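Local coordinates for neuraminidase (Influenza A virus, PDB 4FVK), which is a neuraminidase-like surface glycoprotein with a six-bladed propeller fold, only presumed to cleave terminal sialic acid from glycoconjugates, at residues P170-S175 with T217-D222. Residues are numbered along the deposited sequence; the frame is centred on the assembly and turned at random.
Sequences PNVNQS and TNLWND. With CA (calcium ion), chain D.
Trp220 turns its indole against the backbone of Val172 and Asn173, and Val172 fills the corner between Trp220 and Leu219. The carbonyl O of Asn173 lies over the benzene part of one face of the indole, nearer its outer edge, 3.5 Å from Trp220 CZ3. The carbonyl of Val172 comes in obliquely, its O 3.5 Å from Trp220 CE3. Both methyls of Val172 are used: CG1 meets Leu219 CB at 3.8 Å, while CG2 lies against Trp220 CB at 4.0 Å. The indole lies along the 170-175 backbone because Trp220 CG stands anti to the backbone N (chi1 175°). Asn173 OD1 approaches Trp220 NE1 only to 4.1 Å, the amide plane nearly perpendicular (85°) to the indole.

On the opposite face, Asn221 ND2 sits over the ring centre, 3.5 Å above the plane, so the indole is sandwiched between a carbonyl and an amide. Asn218 shapes the turn that carries both residues: its OD1 accepts from Trp220 N at 2.8 Å, in the carbonyl plane, as an Asx turn, and from Asn221 N, which sits well above that plane, completing an Asx motif. A weak bond from Asn218 ND2 to Asn221 OD1 adds to the hold on the Asn221 amide. The same turn presents Asn218 O, 2.3 Å from the calcium ion, and Asp222 O to the metal, whose shell Asp248, Gly266, Gly268 and a water complete.

The contact is thus a surface junction between adjacent propeller blades, joining the loop between strands 161-168 and 176-183 to the calcium-binding loop between strands 211-217 and 227-230.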
loop_
_atom_site.group_PDB
_atom_site.type_symbol
_atom_site.label_atom_id
_atom_site.label_comp_id
_atom_site.label_asym_id
_atom_site.label_seq_id
_atom_site.Cartn_x
_atom_site.Cartn_y
_atom_site.Cartn_z
ATOM N N PRO A 170 -28.129 17.170 -28.204
ATOM C CA PRO A 170 -28.919 17.385 -26.984
ATOM C C PRO A 170 -30.074 16.395 -26.797
ATOM O O PRO A 170 -30.648 16.351 -25.708
ATOM C CB PRO A 170 -29.473 18.796 -27.183
ATOM C CG PRO A 170 -29.645 18.907 -28.657
ATOM C CD PRO A 170 -28.475 18.148 -29.253
ATOM N N ASN A 171 -30.407 15.616 -27.822
ATOM C CA ASN A 171 -31.548 14.702 -27.740
ATOM C C ASN A 171 -31.302 13.338 -28.390
ATOM O O ASN A 171 -30.603 13.238 -29.396
ATOM C CB ASN A 171 -32.789 15.333 -28.392
ATOM C CG ASN A 171 -33.419 16.418 -27.536
ATOM O OD1 ASN A 171 -33.446 16.323 -26.306
ATOM N ND2 ASN A 171 -33.933 17.454 -28.185
ATOM N N VAL A 172 -31.900 12.292 -27.824
ATOM C CA VAL A 172 -31.813 10.968 -28.415
ATOM C C VAL A 172 -32.585 10.974 -29.732
ATOM O O VAL A 172 -32.301 10.175 -30.626
ATOM C CB VAL A 172 -32.322 9.884 -27.444
ATOM C CG1 VAL A 172 -31.406 9.816 -26.225
ATOM C CG2 VAL A 172 -33.762 10.159 -27.017
ATOM N N ASN A 173 -33.561 11.890 -29.812
ATOM C CA ASN A 173 -34.207 12.346 -31.049
ATOM C C ASN A 173 -33.250 12.418 -32.222
ATOM O O ASN A 173 -33.532 11.887 -33.286
ATOM C CB ASN A 173 -34.788 13.763 -30.851
ATOM C CG ASN A 173 -36.234 13.754 -30.391
ATOM O OD1 ASN A 173 -36.972 12.811 -30.658
ATOM N ND2 ASN A 173 -36.649 14.817 -29.706
ATOM N N GLN A 174 -32.142 13.132 -32.051
ATOM C CA GLN A 174 -31.091 13.093 -33.067
ATOM C C GLN A 174 -29.707 13.309 -32.496
ATOM O O GLN A 174 -29.142 14.410 -32.481
ATOM C CB GLN A 174 -31.367 13.994 -34.276
ATOM C CG GLN A 174 -30.577 13.570 -35.539
ATOM C CD GLN A 174 -30.734 12.079 -35.906
ATOM O OE1 GLN A 174 -31.796 11.473 -35.707
ATOM N NE2 GLN A 174 -29.665 11.493 -36.454
ATOM N N SER A 175 -29.183 12.200 -32.011
ATOM C CA SER A 175 -27.849 12.120 -31.505
ATOM C C SER A 175 -26.932 11.977 -32.703
ATOM O O SER A 175 -27.356 11.553 -33.774
ATOM C CB SER A 175 -27.751 10.878 -30.643
ATOM O OG SER A 175 -28.156 9.744 -31.399
ATOM N N THR A 217 -26.775 1.028 -27.143
ATOM C CA THR A 217 -28.047 1.085 -26.451
ATOM C C THR A 217 -28.830 2.175 -27.186
ATOM O O THR A 217 -28.344 3.300 -27.327
ATOM C CB THR A 217 -27.861 1.446 -24.950
ATOM O OG1 THR A 217 -27.125 0.402 -24.274
ATOM C CG2 THR A 217 -29.196 1.613 -24.252
ATOM N N ASN A 218 -30.008 1.826 -27.703
ATOM C CA ASN A 218 -30.892 2.805 -28.343
ATOM C C ASN A 218 -31.855 3.351 -27.304
ATOM O O ASN A 218 -32.775 2.650 -26.880
ATOM C CB ASN A 218 -31.674 2.154 -29.500
ATOM C CG ASN A 218 -32.447 3.166 -30.337
ATOM O OD1 ASN A 218 -33.065 4.104 -29.819
ATOM N ND2 ASN A 218 -32.404 2.982 -31.642
ATOM N N LEU A 219 -31.640 4.594 -26.885
ATOM C CA LEU A 219 -32.492 5.199 -25.868
ATOM C C LEU A 219 -33.753 5.849 -26.463
ATOM O O LEU A 219 -34.625 6.311 -25.720
ATOM C CB LEU A 219 -31.703 6.237 -25.058
ATOM C CG LEU A 219 -30.519 5.753 -24.208
ATOM C CD1 LEU A 219 -29.834 6.939 -23.564
ATOM C CD2 LEU A 219 -30.956 4.772 -23.150
ATOM N N TRP A 220 -33.841 5.864 -27.795
ATOM C CA TRP A 220 -34.911 6.553 -28.528
ATOM C C TRP A 220 -36.064 5.622 -28.939
ATOM O O TRP A 220 -37.173 5.757 -28.435
ATOM C CB TRP A 220 -34.315 7.267 -29.756
ATOM C CG TRP A 220 -35.302 7.923 -30.700
ATOM C CD1 TRP A 220 -36.583 8.307 -30.425
ATOM C CD2 TRP A 220 -35.071 8.255 -32.079
ATOM N NE1 TRP A 220 -37.163 8.848 -31.550
ATOM C CE2 TRP A 220 -36.255 8.830 -32.576
ATOM C CE3 TRP A 220 -33.975 8.119 -32.938
ATOM C CZ2 TRP A 220 -36.374 9.278 -33.886
ATOM C CZ3 TRP A 220 -34.093 8.567 -34.244
ATOM C CH2 TRP A 220 -35.286 9.141 -34.704
ATOM N N ASN A 221 -35.803 4.662 -29.825
ATOM C CA ASN A 221 -36.895 3.896 -30.442
ATOM C C ASN A 221 -36.668 2.404 -30.649
ATOM O O ASN A 221 -37.155 1.848 -31.632
ATOM C CB ASN A 221 -37.230 4.509 -31.807
ATOM C CG ASN A 221 -36.005 4.593 -32.717
ATOM O OD1 ASN A 221 -34.943 4.038 -32.405
ATOM N ND2 ASN A 221 -36.147 5.285 -33.844
ATOM N N ASP A 222 -35.945 1.733 -29.754
ATOM C CA ASP A 222 -35.630 0.327 -29.999
ATOM C C ASP A 222 -35.305 -0.391 -28.689
ATOM O O ASP A 222 -34.549 0.123 -27.850
ATOM C CB ASP A 222 -34.471 0.242 -30.995
ATOM C CG ASP A 222 -34.352 -1.109 -31.663
ATOM O OD1 ASP A 222 -35.180 -2.001 -31.414
ATOM O OD2 ASP A 222 -33.413 -1.279 -32.467
HETATM CA CA CA D . -34.151 1.209 -25.769
HETATM O O HOH W 1 -35.854 -0.052 -24.607
#